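Local coordinates for protein monalysin (Pseudomonas entomophila, PDB 4MKQ) that forms pores in host cell membranes as a secreted beta-barrel toxin that damages the Drosophila gut, here in a construct lacking its membrane-spanning part, at residues W31-T36 with Y51-F56; Y58-E63 with I73-L78. One frame throughout, in Å; residues are numbered along the deposited sequence.

Contact 1 (W31-T36 with Y51-F56)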
# COMPACT_ATOMS: atom_id res chain seq x y z
N TRP A 31 2.97 21.85 16.09
CA TRP A 31 1.78 21.64 16.91
C TRP A 31 0.58 21.81 15.99
O TRP A 31 0.67 22.52 14.98
CB TRP A 31 1.75 22.63 18.08
CG TRP A 31 2.79 22.33 19.13
CD1 TRP A 31 4.04 22.88 19.21
CD2 TRP A 31 2.69 21.38 20.20
NE1 TRP A 31 4.72 22.34 20.28
CE2 TRP A 31 3.92 21.41 20.90
CE3 TRP A 31 1.68 20.51 20.64
CZ2 TRP A 31 4.15 20.62 22.04
CZ3 TRP A 31 1.92 19.72 21.76
CH2 TRP A 31 3.14 19.78 22.44
N VAL A 32 -0.53 21.11 16.28
CA VAL A 32 -1.71 21.17 15.42
C VAL A 32 -2.93 21.67 16.17
O VAL A 32 -3.29 21.11 17.21
CB VAL A 32 -1.98 19.82 14.68
CG1 VAL A 32 -3.27 19.87 13.86
CG2 VAL A 32 -0.81 19.43 13.79
N ASP A 33 -3.57 22.74 15.65
CA ASP A 33 -4.81 23.27 16.20
C ASP A 33 -5.90 22.58 15.38
O ASP A 33 -5.98 22.76 14.16
CB ASP A 33 -4.89 24.81 16.07
CG ASP A 33 -6.12 25.46 16.71
OD1 ASP A 33 -6.81 24.78 17.51
OD2 ASP A 33 -6.37 26.65 16.44
N GLY A 34 -6.67 21.73 16.05
CA GLY A 34 -7.71 20.94 15.40
C GLY A 34 -9.00 20.81 16.17
O GLY A 34 -9.09 21.16 17.35
N ILE A 35 -10.01 20.27 15.46
CA ILE A 35 -11.38 20.05 15.91
C ILE A 35 -11.45 18.81 16.81
O ILE A 35 -10.79 17.81 16.53
CB ILE A 35 -12.29 19.92 14.64
CG1 ILE A 35 -12.43 21.28 13.92
CG2 ILE A 35 -13.67 19.31 14.92
CD1 ILE A 35 -12.30 21.20 12.38
N THR A 36 -12.29 18.88 17.87
CA THR A 36 -12.54 17.75 18.75
C THR A 36 -13.82 17.07 18.26
O THR A 36 -14.80 17.74 17.96
CB THR A 36 -12.60 18.17 20.23
OG1 THR A 36 -11.46 18.97 20.55
CG2 THR A 36 -12.64 16.98 21.17
N TYR A 51 -13.29 11.20 22.92
CA TYR A 51 -13.08 12.53 22.36
C TYR A 51 -11.75 12.46 21.63
O TYR A 51 -10.79 11.92 22.19
CB TYR A 51 -13.02 13.60 23.47
CG TYR A 51 -14.35 13.87 24.13
CD1 TYR A 51 -15.22 14.84 23.63
CD2 TYR A 51 -14.73 13.18 25.28
CE1 TYR A 51 -16.44 15.10 24.25
CE2 TYR A 51 -15.95 13.44 25.91
CZ TYR A 51 -16.80 14.40 25.39
OH TYR A 51 -18.00 14.66 26.01
N THR A 52 -11.68 12.95 20.39
CA THR A 52 -10.46 12.89 19.58
C THR A 52 -10.18 14.22 18.91
O THR A 52 -11.08 14.82 18.34
CB THR A 52 -10.56 11.74 18.55
OG1 THR A 52 -10.75 10.51 19.24
CG2 THR A 52 -9.34 11.65 17.63
N ARG A 53 -8.92 14.66 18.95
CA ARG A 53 -8.48 15.89 18.30
C ARG A 53 -7.01 15.81 17.86
O ARG A 53 -6.20 15.25 18.60
CB ARG A 53 -8.72 17.13 19.20
CG ARG A 53 -7.93 17.16 20.52
CD ARG A 53 -7.52 18.57 20.91
NE ARG A 53 -6.65 19.18 19.90
CZ ARG A 53 -6.28 20.46 19.90
NH1 ARG A 53 -6.70 21.28 20.85
NH2 ARG A 53 -5.50 20.92 18.94
N PRO A 54 -6.63 16.35 16.67
CA PRO A 54 -5.20 16.35 16.31
C PRO A 54 -4.45 17.33 17.22
O PRO A 54 -5.02 18.34 17.62
CB PRO A 54 -5.20 16.79 14.84
CG PRO A 54 -6.43 17.57 14.68
CD PRO A 54 -7.44 17.06 15.66
N VAL A 55 -3.21 17.00 17.59
CA VAL A 55 -2.45 17.85 18.51
C VAL A 55 -1.06 18.20 18.01
O VAL A 55 -0.53 19.25 18.37
CB VAL A 55 -2.40 17.25 19.95
CG1 VAL A 55 -3.77 17.32 20.61
CG2 VAL A 55 -1.88 15.81 19.95
N PHE A 56 -0.46 17.30 17.22
CA PHE A 56 0.90 17.44 16.72
C PHE A 56 1.05 16.69 15.41
O PHE A 56 0.24 15.83 15.08
CB PHE A 56 1.88 16.89 17.78
CG PHE A 56 3.32 17.34 17.64
CD1 PHE A 56 3.72 18.59 18.11
CD2 PHE A 56 4.27 16.51 17.07
CE1 PHE A 56 5.04 19.01 17.96
CE2 PHE A 56 5.60 16.93 16.93
CZ PHE A 56 5.97 18.18 17.37

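Contact 2 (Y58-E63 with I73-L78)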
# COMPACT_ATOMS: atom_id res chain seq x y z
N TYR A 58 4.51 15.28 12.78
CA TYR A 58 5.96 15.19 12.62
C TYR A 58 6.39 14.41 11.38
O TYR A 58 5.63 13.57 10.89
CB TYR A 58 6.63 14.64 13.90
CG TYR A 58 6.36 13.18 14.22
CD1 TYR A 58 5.24 12.81 14.96
CD2 TYR A 58 7.26 12.19 13.86
CE1 TYR A 58 5.00 11.47 15.29
CE2 TYR A 58 7.03 10.85 14.18
CZ TYR A 58 5.90 10.50 14.89
OH TYR A 58 5.67 9.18 15.21
N LEU A 59 7.61 14.70 10.88
CA LEU A 59 8.19 14.01 9.73
C LEU A 59 8.73 12.64 10.10
O LEU A 59 9.36 12.48 11.15
CB LEU A 59 9.27 14.84 9.03
CG LEU A 59 8.83 15.89 8.00
CD1 LEU A 59 10.00 16.34 7.19
CD2 LEU A 59 7.77 15.37 7.05
N GLN A 60 8.50 11.64 9.23
CA GLN A 60 8.94 10.26 9.42
C GLN A 60 9.73 9.78 8.20
O GLN A 60 9.33 10.04 7.07
CB GLN A 60 7.72 9.35 9.63
CG GLN A 60 8.05 7.95 10.11
CD GLN A 60 6.84 7.05 10.09
OE1 GLN A 60 6.30 6.71 9.03
NE2 GLN A 60 6.38 6.64 11.26
N TYR A 61 10.84 9.05 8.45
CA TYR A 61 11.69 8.46 7.41
C TYR A 61 10.94 7.34 6.71
O TYR A 61 10.42 6.44 7.37
CB TYR A 61 13.02 7.91 7.99
CG TYR A 61 14.20 8.85 7.90
CD1 TYR A 61 14.26 9.83 6.91
CD2 TYR A 61 15.28 8.74 8.77
CE1 TYR A 61 15.34 10.71 6.83
CE2 TYR A 61 16.37 9.61 8.69
CZ TYR A 61 16.39 10.60 7.72
OH TYR A 61 17.45 11.47 7.61
N VAL A 62 10.86 7.42 5.37
CA VAL A 62 10.20 6.41 4.54
C VAL A 62 11.27 5.45 4.02
O VAL A 62 11.23 4.25 4.30
CB VAL A 62 9.40 7.03 3.36
CG1 VAL A 62 8.66 5.96 2.56
CG2 VAL A 62 8.43 8.10 3.84
N GLU A 63 12.24 6.00 3.26
CA GLU A 63 13.32 5.28 2.58
C GLU A 63 14.48 6.25 2.28
O GLU A 63 14.36 7.46 2.47
CB GLU A 63 12.76 4.75 1.24
CG GLU A 63 13.22 3.35 0.86
CD GLU A 63 12.74 2.92 -0.51
OE1 GLU A 63 11.51 2.77 -0.68
OE2 GLU A 63 13.59 2.75 -1.41
N ILE A 73 13.39 10.26 1.53
CA ILE A 73 11.93 10.40 1.41
C ILE A 73 11.29 10.53 2.79
O ILE A 73 11.55 9.71 3.68
CB ILE A 73 11.29 9.27 0.55
CG1 ILE A 73 12.02 9.10 -0.81
CG2 ILE A 73 9.78 9.52 0.33
CD1 ILE A 73 11.79 7.76 -1.55
N TYR A 74 10.47 11.58 2.98
CA TYR A 74 9.76 11.87 4.22
C TYR A 74 8.25 11.75 4.05
O TYR A 74 7.74 11.93 2.95
CB TYR A 74 10.09 13.28 4.73
CG TYR A 74 11.50 13.44 5.24
CD1 TYR A 74 11.85 13.01 6.52
CD2 TYR A 74 12.47 14.09 4.49
CE1 TYR A 74 13.13 13.20 7.02
CE2 TYR A 74 13.76 14.28 4.98
CZ TYR A 74 14.09 13.82 6.24
OH TYR A 74 15.36 13.99 6.73
N GLN A 75 7.56 11.47 5.16
CA GLN A 75 6.10 11.31 5.28
C GLN A 75 5.66 12.09 6.51
O GLN A 75 6.49 12.33 7.40
CB GLN A 75 5.80 9.83 5.53
CG GLN A 75 4.71 9.22 4.68
CD GLN A 75 4.80 7.71 4.64
OE1 GLN A 75 5.41 7.07 5.51
NE2 GLN A 75 4.18 7.11 3.64
N VAL A 76 4.36 12.42 6.62
CA VAL A 76 3.83 13.11 7.79
C VAL A 76 3.06 12.14 8.68
O VAL A 76 2.18 11.42 8.20
CB VAL A 76 2.98 14.37 7.42
CG1 VAL A 76 2.19 14.90 8.62
CG2 VAL A 76 3.85 15.47 6.84
N VAL A 77 3.39 12.12 9.97
CA VAL A 77 2.68 11.33 10.98
C VAL A 77 1.82 12.33 11.75
O VAL A 77 2.35 13.26 12.36
CB VAL A 77 3.60 10.51 11.91
CG1 VAL A 77 2.78 9.66 12.86
CG2 VAL A 77 4.55 9.64 11.11
N LEU A 78 0.49 12.17 11.68
CA LEU A 78 -0.46 13.03 12.37
C LEU A 78 -0.80 12.42 13.72
O LEU A 78 -1.27 11.28 13.80
CB LEU A 78 -1.71 13.28 11.50
CG LEU A 78 -2.71 14.36 11.96
CD1 LEU A 78 -2.04 15.71 12.19
CD2 LEU A 78 -3.81 14.52 10.93

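Contact 1 (W31-T36 with Y51-F56)
The Phe56 ring turns its edge to one face of the Trp31 indole in an edge-to-face stack, the centroid of the indole six-membered ring 5.0 Å from that of the Phe56 ring and the planes at 80°. Phe56 CD1 stands 3.6 Å from Trp31 CD2, brought there by a first torsion that sets CG anti to the backbone N (-161°). His154 also stacks on Trp31, whose NE1 donates to Phe4 O. Over one face of the Arg53 guanidinium lies Gly34 O, while Val32 O is at its edge, 2.8 Å from Arg53 NH2. Through NE and NH2, Arg53 holds Pro54 O side-on in the guanidinium plane, both nitrogens at 2.9 Å from that oxygen, and NH1 is bonded to Ser156 O. The segments belong to the hairpin of strands 29-43 and 46-65, where Val32 N donates to Val55 O at 2.8 Å; toward Thr36 the side chains of Arg53 and Pro54 lie against the backbone of residues 32-35. Val55 and Phe56 together face Val79 in a classic beta bulge. Pro54 CG packs 3.7 Å from Gly34 CA, and Pro54 CB 3.8 Å from Val32 CG1. Thr36 CG2 meets the Tyr51 ring at its edge, while Thr36 OG1 is bonded to Asp158 N.

Contact 2 (Y58-E63 with I73-L78)
Strands 46-65 and 71-84 form an antiparallel hairpin within the long, twisted sheet of this aerolysin-like toxin, and residues 58-63 and 73-78 pair across it, the axes of these short segments approaching to 4.5 Å. Tyr58 and Gln60 make hydrogen-bonded pairs with Val77 and Gln75. Each pair has two reciprocal backbone bonds, among them Val77 N to Tyr58 O, 2.8 Å long and nearly straight at 175°. Leu59 and Tyr61 stand in the non-hydrogen-bonded positions opposite Val76 and Tyr74, while farther along Val62 N donates to Ile73 O.

Alternation along the strands sorts the side chains onto two faces of the sheet. On the face of Tyr58, Gln60, Gln75 and Val77, the tyrosine CG lies between its backbone N and carbonyl carbon (chi1 69°), and this brings the ring alongside Val77. Val77 CB then sits over the ring face in a CH-pi contact, 3.9 Å from the centroid of the Tyr58 ring. The CG2 branch of Val77 reaches Gln60 CB at 3.5 Å, and the extended Gln60 side chain continues past it. Trp134 and Val137 of helix 134-144 also pack on Tyr58. The face of Leu59, Tyr61, Tyr74 and Val76 carries a second CH-pi contact: Leu59 CD1 lies over the Tyr74 ring, 4.2 Å from its centroid, the two side chains crossing at about a right angle. Leu59 CD2 touches Val76 CG2 at 3.9 Å. Tyr61 and Tyr74 point the same way with ring planes at 23°, but the rings are slid apart and barely overlap. The hydroxyl of Tyr74 is bonded to Val129 O. Val62 CG2 packs against Gln75 CB, 3.6 Å away, and Ile122 of the third subunit packs on Glu63 and Ile73.

In the fold
Contacts 1 and 2 follow one another along strand 46-65, which pairs with strand 29-43 in the first and with strand 71-84 in the second. Their centres lie about 19 Å apart, yet the two meet at Leu78: its CD1 is 3.7 Å from Phe56 O and 4.2 Å from Val32 CG2. Contact 1 sits about 7 Å from the centre of the chain, contact 2 about 13 Å, measured between centres. Both also reach the second subunit, where Phe14 packs on Thr52 and Arg118 on Gln75. Helix 134-144 touches both, through Val137 on Phe56 and on Tyr58. At contact 1, Tyr51 OH is hydrogen-bonded to the backbone of the bound peptide.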